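Long-range contact in glutamate receptor kainate-like protein (Pleurobrachia bachei, PDB 4ZDM), which probably forms a glycine-activated ion channel subunit of the ionotropic glutamate receptor family, its ligand-binding domain holding glycine: residues K170-R182 with F188-E202. Sequence-based numbering, arbitrary orientation.
Sequences KVGSYGEGLERMR and FIDEIPGINYATKGE. With GLY (glycine), chain B.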
loop_
_atom_site.group_PDB
_atom_site.type_symbol
_atom_site.label_atom_id
_atom_site.label_comp_id
_atom_site.label_asym_id
_atom_site.label_seq_id
_atom_site.Cartn_x
_atom_site.Cartn_y
_atom_site.Cartn_z
ATOM N N LYS A 170 -29.898 13.836 8.276
ATOM C CA LYS A 170 -28.585 13.287 7.908
ATOM C C LYS A 170 -28.689 12.491 6.626
ATOM O O LYS A 170 -29.424 11.493 6.554
ATOM C CB LYS A 170 -28.022 12.417 9.036
ATOM C CG LYS A 170 -27.935 13.106 10.410
ATOM C CD LYS A 170 -27.321 14.529 10.355
ATOM C CE LYS A 170 -27.085 15.081 11.731
ATOM N NZ LYS A 170 -28.381 15.271 12.529
ATOM N N VAL A 171 -28.067 12.980 5.561
ATOM C CA VAL A 171 -28.081 12.286 4.280
ATOM C C VAL A 171 -26.790 11.501 4.105
ATOM O O VAL A 171 -25.779 11.794 4.738
ATOM C CB VAL A 171 -28.325 13.240 3.064
ATOM C CG1 VAL A 171 -29.727 13.888 3.122
ATOM C CG2 VAL A 171 -27.245 14.325 2.967
ATOM N N GLY A 172 -26.823 10.491 3.245
ATOM C CA GLY A 172 -25.708 9.579 3.129
ATOM C C GLY A 172 -24.595 10.034 2.202
ATOM O O GLY A 172 -23.502 9.484 2.223
ATOM N N SER A 173 -24.875 11.031 1.368
ATOM C CA SER A 173 -23.891 11.516 0.416
ATOM C C SER A 173 -24.200 12.955 0.028
ATOM O O SER A 173 -25.326 13.415 0.172
ATOM C CB SER A 173 -23.862 10.648 -0.835
ATOM O OG SER A 173 -25.062 10.785 -1.566
ATOM N N TYR A 174 -23.181 13.638 -0.469
ATOM C CA TYR A 174 -23.302 14.974 -1.023
ATOM C C TYR A 174 -24.351 15.019 -2.117
ATOM O O TYR A 174 -25.220 15.895 -2.131
ATOM C CB TYR A 174 -21.936 15.388 -1.547
ATOM C CG TYR A 174 -21.792 16.711 -2.178
ATOM C CD1 TYR A 174 -21.816 17.862 -1.407
ATOM C CD2 TYR A 174 -21.438 16.833 -3.494
ATOM C CE1 TYR A 174 -21.563 19.088 -1.978
ATOM C CE2 TYR A 174 -21.162 18.054 -4.049
ATOM C CZ TYR A 174 -21.219 19.170 -3.270
ATOM O OH TYR A 174 -20.885 20.422 -3.793
ATOM N N GLY A 175 -24.283 14.040 -3.028
ATOM C CA GLY A 175 -25.264 13.964 -4.103
ATOM C C GLY A 175 -26.691 13.879 -3.616
ATOM O O GLY A 175 -27.602 14.490 -4.191
ATOM N N GLU A 176 -26.909 13.104 -2.567
ATOM C CA GLU A 176 -28.231 12.983 -2.004
ATOM C C GLU A 176 -28.700 14.297 -1.400
ATOM O O GLU A 176 -29.859 14.683 -1.549
ATOM C CB GLU A 176 -28.287 11.871 -0.964
ATOM C CG GLU A 176 -29.698 11.662 -0.512
ATOM C CD GLU A 176 -29.842 10.543 0.487
ATOM O OE1 GLU A 176 -28.856 9.815 0.697
ATOM O OE2 GLU A 176 -30.966 10.388 1.034
ATOM N N GLY A 177 -27.812 15.029 -0.732
ATOM C CA GLY A 177 -28.209 16.328 -0.205
ATOM C C GLY A 177 -28.635 17.289 -1.304
ATOM O O GLY A 177 -29.613 18.022 -1.180
ATOM N N LEU A 178 -27.875 17.322 -2.376
ATOM C CA LEU A 178 -28.208 18.189 -3.509
ATOM C C LEU A 178 -29.535 17.803 -4.113
ATOM O O LEU A 178 -30.338 18.657 -4.452
ATOM C CB LEU A 178 -27.127 18.133 -4.581
ATOM C CG LEU A 178 -25.733 18.633 -4.208
ATOM C CD1 LEU A 178 -24.772 18.207 -5.292
ATOM C CD2 LEU A 178 -25.761 20.099 -4.107
ATOM N N GLU A 179 -29.777 16.506 -4.215
ATOM C CA GLU A 179 -31.044 16.035 -4.747
ATOM C C GLU A 179 -32.227 16.475 -3.902
ATOM O O GLU A 179 -33.255 16.902 -4.442
ATOM C CB GLU A 179 -30.976 14.534 -4.841
ATOM C CG GLU A 179 -32.168 13.889 -5.434
ATOM C CD GLU A 179 -31.927 12.403 -5.528
ATOM O OE1 GLU A 179 -32.242 11.675 -4.529
ATOM O OE2 GLU A 179 -31.320 11.999 -6.557
ATOM N N ARG A 180 -32.109 16.333 -2.583
ATOM C CA ARG A 180 -33.181 16.746 -1.706
ATOM C C ARG A 180 -33.405 18.236 -1.791
ATOM O O ARG A 180 -34.552 18.734 -1.762
ATOM C CB ARG A 180 -32.881 16.353 -0.275
ATOM C CG ARG A 180 -32.954 14.894 0.019
ATOM C CD ARG A 180 -34.396 14.490 0.213
ATOM N NE ARG A 180 -34.990 14.973 1.461
ATOM C CZ ARG A 180 -34.906 14.349 2.634
ATOM N NH1 ARG A 180 -34.206 13.229 2.786
ATOM N NH2 ARG A 180 -35.513 14.865 3.667
ATOM N N MET A 181 -32.319 18.997 -1.866
ATOM C CA MET A 181 -32.442 20.438 -2.019
ATOM C C MET A 181 -33.181 20.825 -3.304
ATOM O O MET A 181 -34.064 21.696 -3.301
ATOM C CB MET A 181 -31.043 21.068 -2.021
ATOM C CG MET A 181 -31.000 22.576 -2.220
ATOM S SD MET A 181 -29.335 23.165 -2.506
ATOM C CE MET A 181 -29.067 22.596 -4.156
ATOM N N ARG A 182 -32.787 20.204 -4.399
ATOM C CA ARG A 182 -33.420 20.502 -5.691
ATOM C C ARG A 182 -34.906 20.210 -5.690
ATOM O O ARG A 182 -35.638 20.827 -6.481
ATOM C CB ARG A 182 -32.719 19.729 -6.805
ATOM C CG ARG A 182 -31.374 20.287 -7.136
ATOM C CD ARG A 182 -30.638 19.404 -8.103
ATOM N NE ARG A 182 -29.299 19.908 -8.331
ATOM C CZ ARG A 182 -28.196 19.166 -8.270
ATOM N NH1 ARG A 182 -28.262 17.859 -8.040
ATOM N NH2 ARG A 182 -27.020 19.742 -8.494
ATOM N N PHE A 188 -29.876 22.711 2.223
ATOM C CA PHE A 188 -28.675 21.887 2.300
ATOM C C PHE A 188 -27.539 22.761 2.747
ATOM O O PHE A 188 -27.231 23.771 2.114
ATOM C CB PHE A 188 -28.381 21.242 0.942
ATOM C CG PHE A 188 -27.235 20.240 0.938
ATOM C CD1 PHE A 188 -27.013 19.378 1.989
ATOM C CD2 PHE A 188 -26.432 20.116 -0.173
ATOM C CE1 PHE A 188 -25.953 18.489 1.949
ATOM C CE2 PHE A 188 -25.389 19.188 -0.216
ATOM C CZ PHE A 188 -25.162 18.380 0.847
ATOM N N ILE A 189 -26.911 22.381 3.857
ATOM C CA ILE A 189 -25.787 23.130 4.395
ATOM C C ILE A 189 -24.502 22.354 4.066
ATOM O O ILE A 189 -24.286 21.276 4.626
ATOM C CB ILE A 189 -25.902 23.384 5.903
ATOM C CG1 ILE A 189 -27.184 24.152 6.236
ATOM C CG2 ILE A 189 -24.666 24.133 6.359
ATOM C CD1 ILE A 189 -27.520 24.149 7.728
ATOM N N ASP A 190 -23.708 22.892 3.156
ATOM C CA ASP A 190 -22.471 22.218 2.754
ATOM C C ASP A 190 -21.450 23.256 2.315
ATOM O O ASP A 190 -21.478 24.376 2.784
ATOM C CB ASP A 190 -22.775 21.150 1.707
ATOM C CG ASP A 190 -21.727 20.036 1.681
ATOM O OD1 ASP A 190 -20.705 20.176 1.007
ATOM O OD2 ASP A 190 -21.951 19.011 2.345
ATOM N N GLU A 191 -20.484 22.850 1.502
ATOM C CA GLU A 191 -19.251 23.615 1.343
ATOM C C GLU A 191 -19.172 24.404 0.067
ATOM O O GLU A 191 -19.335 23.876 -1.031
ATOM C CB GLU A 191 -18.022 22.688 1.383
ATOM C CG GLU A 191 -17.957 21.843 2.672
ATOM C CD GLU A 191 -16.685 20.995 2.781
ATOM O OE1 GLU A 191 -16.026 20.771 1.729
ATOM O OE2 GLU A 191 -16.368 20.597 3.938
ATOM N N ILE A 192 -18.819 25.676 0.206
ATOM C CA ILE A 192 -18.416 26.488 -0.915
ATOM C C ILE A 192 -16.904 26.323 -1.007
ATOM O O ILE A 192 -16.273 26.044 -0.004
ATOM C CB ILE A 192 -18.812 27.957 -0.725
ATOM C CG1 ILE A 192 -18.123 28.502 0.518
ATOM C CG2 ILE A 192 -20.348 28.110 -0.593
ATOM C CD1 ILE A 192 -17.729 29.905 0.434
ATOM N N PRO A 193 -16.326 26.494 -2.189
ATOM C CA PRO A 193 -16.983 26.818 -3.464
ATOM C C PRO A 193 -17.641 25.658 -4.155
ATOM O O PRO A 193 -18.390 25.860 -5.119
ATOM C CB PRO A 193 -15.809 27.342 -4.317
ATOM C CG PRO A 193 -14.660 26.618 -3.824
ATOM C CD PRO A 193 -14.857 26.469 -2.320
ATOM N N GLY A 194 -17.364 24.451 -3.714
ATOM C CA GLY A 194 -17.826 23.291 -4.473
ATOM C C GLY A 194 -19.317 23.279 -4.738
ATOM O O GLY A 194 -19.746 22.875 -5.836
ATOM N N ILE A 195 -20.134 23.632 -3.754
ATOM C CA ILE A 195 -21.569 23.602 -3.968
ATOM C C ILE A 195 -22.029 24.655 -4.989
ATOM O O ILE A 195 -23.096 24.488 -5.579
ATOM C CB ILE A 195 -22.329 23.702 -2.630
ATOM C CG1 ILE A 195 -23.780 23.298 -2.826
ATOM C CG2 ILE A 195 -22.255 25.095 -2.055
ATOM C CD1 ILE A 195 -24.498 23.146 -1.553
ATOM N N ASN A 196 -21.239 25.692 -5.223
ATOM C CA ASN A 196 -21.572 26.645 -6.262
ATOM C C ASN A 196 -21.262 26.056 -7.618
ATOM O O ASN A 196 -21.993 26.318 -8.581
ATOM C CB ASN A 196 -20.817 27.949 -6.064
ATOM C CG ASN A 196 -21.253 28.722 -4.831
ATOM O OD1 ASN A 196 -20.439 29.452 -4.228
ATOM N ND2 ASN A 196 -22.488 28.574 -4.430
ATOM N N TYR A 197 -20.219 25.229 -7.740
ATOM C CA TYR A 197 -19.992 24.492 -8.965
ATOM C C TYR A 197 -21.155 23.510 -9.196
ATOM O O TYR A 197 -21.685 23.380 -10.299
ATOM C CB TYR A 197 -18.651 23.738 -8.902
ATOM C CG TYR A 197 -18.458 22.730 -10.007
ATOM C CD1 TYR A 197 -18.955 21.449 -9.873
ATOM C CD2 TYR A 197 -17.785 23.061 -11.192
ATOM C CE1 TYR A 197 -18.823 20.516 -10.880
ATOM C CE2 TYR A 197 -17.638 22.114 -12.219
ATOM C CZ TYR A 197 -18.172 20.852 -12.037
ATOM O OH TYR A 197 -18.022 19.914 -13.048
ATOM N N ALA A 198 -21.539 22.789 -8.159
ATOM C CA ALA A 198 -22.537 21.711 -8.268
ATOM C C ALA A 198 -23.887 22.257 -8.709
ATOM O O ALA A 198 -24.661 21.506 -9.337
ATOM C CB ALA A 198 -22.681 20.966 -6.939
ATOM N N THR A 199 -24.160 23.522 -8.400
ATOM C CA THR A 199 -25.436 24.163 -8.727
ATOM C C THR A 199 -25.325 25.236 -9.777
ATOM O O THR A 199 -26.240 26.044 -9.944
ATOM C CB THR A 199 -26.096 24.764 -7.449
ATOM O OG1 THR A 199 -25.250 25.756 -6.838
ATOM C CG2 THR A 199 -26.404 23.656 -6.487
ATOM N N LYS A 200 -24.223 25.236 -10.521
ATOM C CA LYS A 200 -24.003 26.213 -11.580
ATOM C C LYS A 200 -25.142 26.152 -12.583
ATOM O O LYS A 200 -25.516 25.076 -13.030
ATOM C CB LYS A 200 -22.664 25.948 -12.279
ATOM C CG LYS A 200 -22.239 27.009 -13.295
ATOM C CD LYS A 200 -20.936 26.605 -14.017
ATOM C CE LYS A 200 -20.659 27.463 -15.262
ATOM N NZ LYS A 200 -20.432 26.634 -16.522
ATOM N N GLY A 201 -25.739 27.303 -12.825
ATOM C CA GLY A 201 -26.813 27.424 -13.804
ATOM C C GLY A 201 -28.211 27.081 -13.315
ATOM O O GLY A 201 -29.180 27.204 -14.072
ATOM N N GLU A 202 -28.341 26.677 -12.054
ATOM C CA GLU A 202 -29.640 26.348 -11.480
ATOM C C GLU A 202 -30.204 27.633 -10.880
ATOM O O GLU A 202 -29.969 27.956 -9.719
ATOM C CB GLU A 202 -29.500 25.220 -10.439
ATOM C CG GLU A 202 -28.998 23.920 -11.047
ATOM C CD GLU A 202 -28.792 22.824 -10.036
ATOM O OE1 GLU A 202 -29.674 22.623 -9.177
ATOM O OE2 GLU A 202 -27.764 22.126 -10.142
HETATM N N GLY B . -14.667 18.318 1.637
HETATM C CA GLY B . -15.524 17.481 2.517
HETATM C C GLY B . -14.841 16.960 3.732
HETATM O O GLY B . -15.470 16.355 4.614
HETATM O OXT GLY B . -13.591 17.117 3.882
HETATM O O HOH W 1 -18.796 21.204 -1.702
#
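F188 lies with one ring face flat against helix 174-182, G177 CA 3.8 Å from the ring centroid in a CH-pi contact. This is the tight part: G177, with no side chain, lets the helix lie close on the ring, whose opposite face carries D190 CB. M181 CB packs against F188 CB; with CG anti to the backbone N (chi1 178°) and a bend at chi3, M181 CE comes 3.7 Å from T199 CG2. L178 CD2 reaches F188 and I195, and its CD1 meets A198 CB. The Y174 ring takes D190 OD1 at its edge, 3.3 Å from CE1; a water joins Y174 OH to E191 O, and D190 OD2 pairs with R147. At the more open far end R182 grips E202 side-on, NE to OE1 (2.9 Å) and NH2 to OE2 (3.0 Å), the guanidinium and carboxylate planes 41° apart. A leucine in place of R182 would probably leave the E202 carboxylate without its mate and free to turn. E191 OE1 binds the glycine ammonium. This is helix-on-sheet packing in one lobe of the bilobed periplasmic-binding-protein-like domain: strand 186-192 runs between strands 112-121 and 140-144, and the N-to-C directions of helix 174-182 and strand 188-192 are 138° apart.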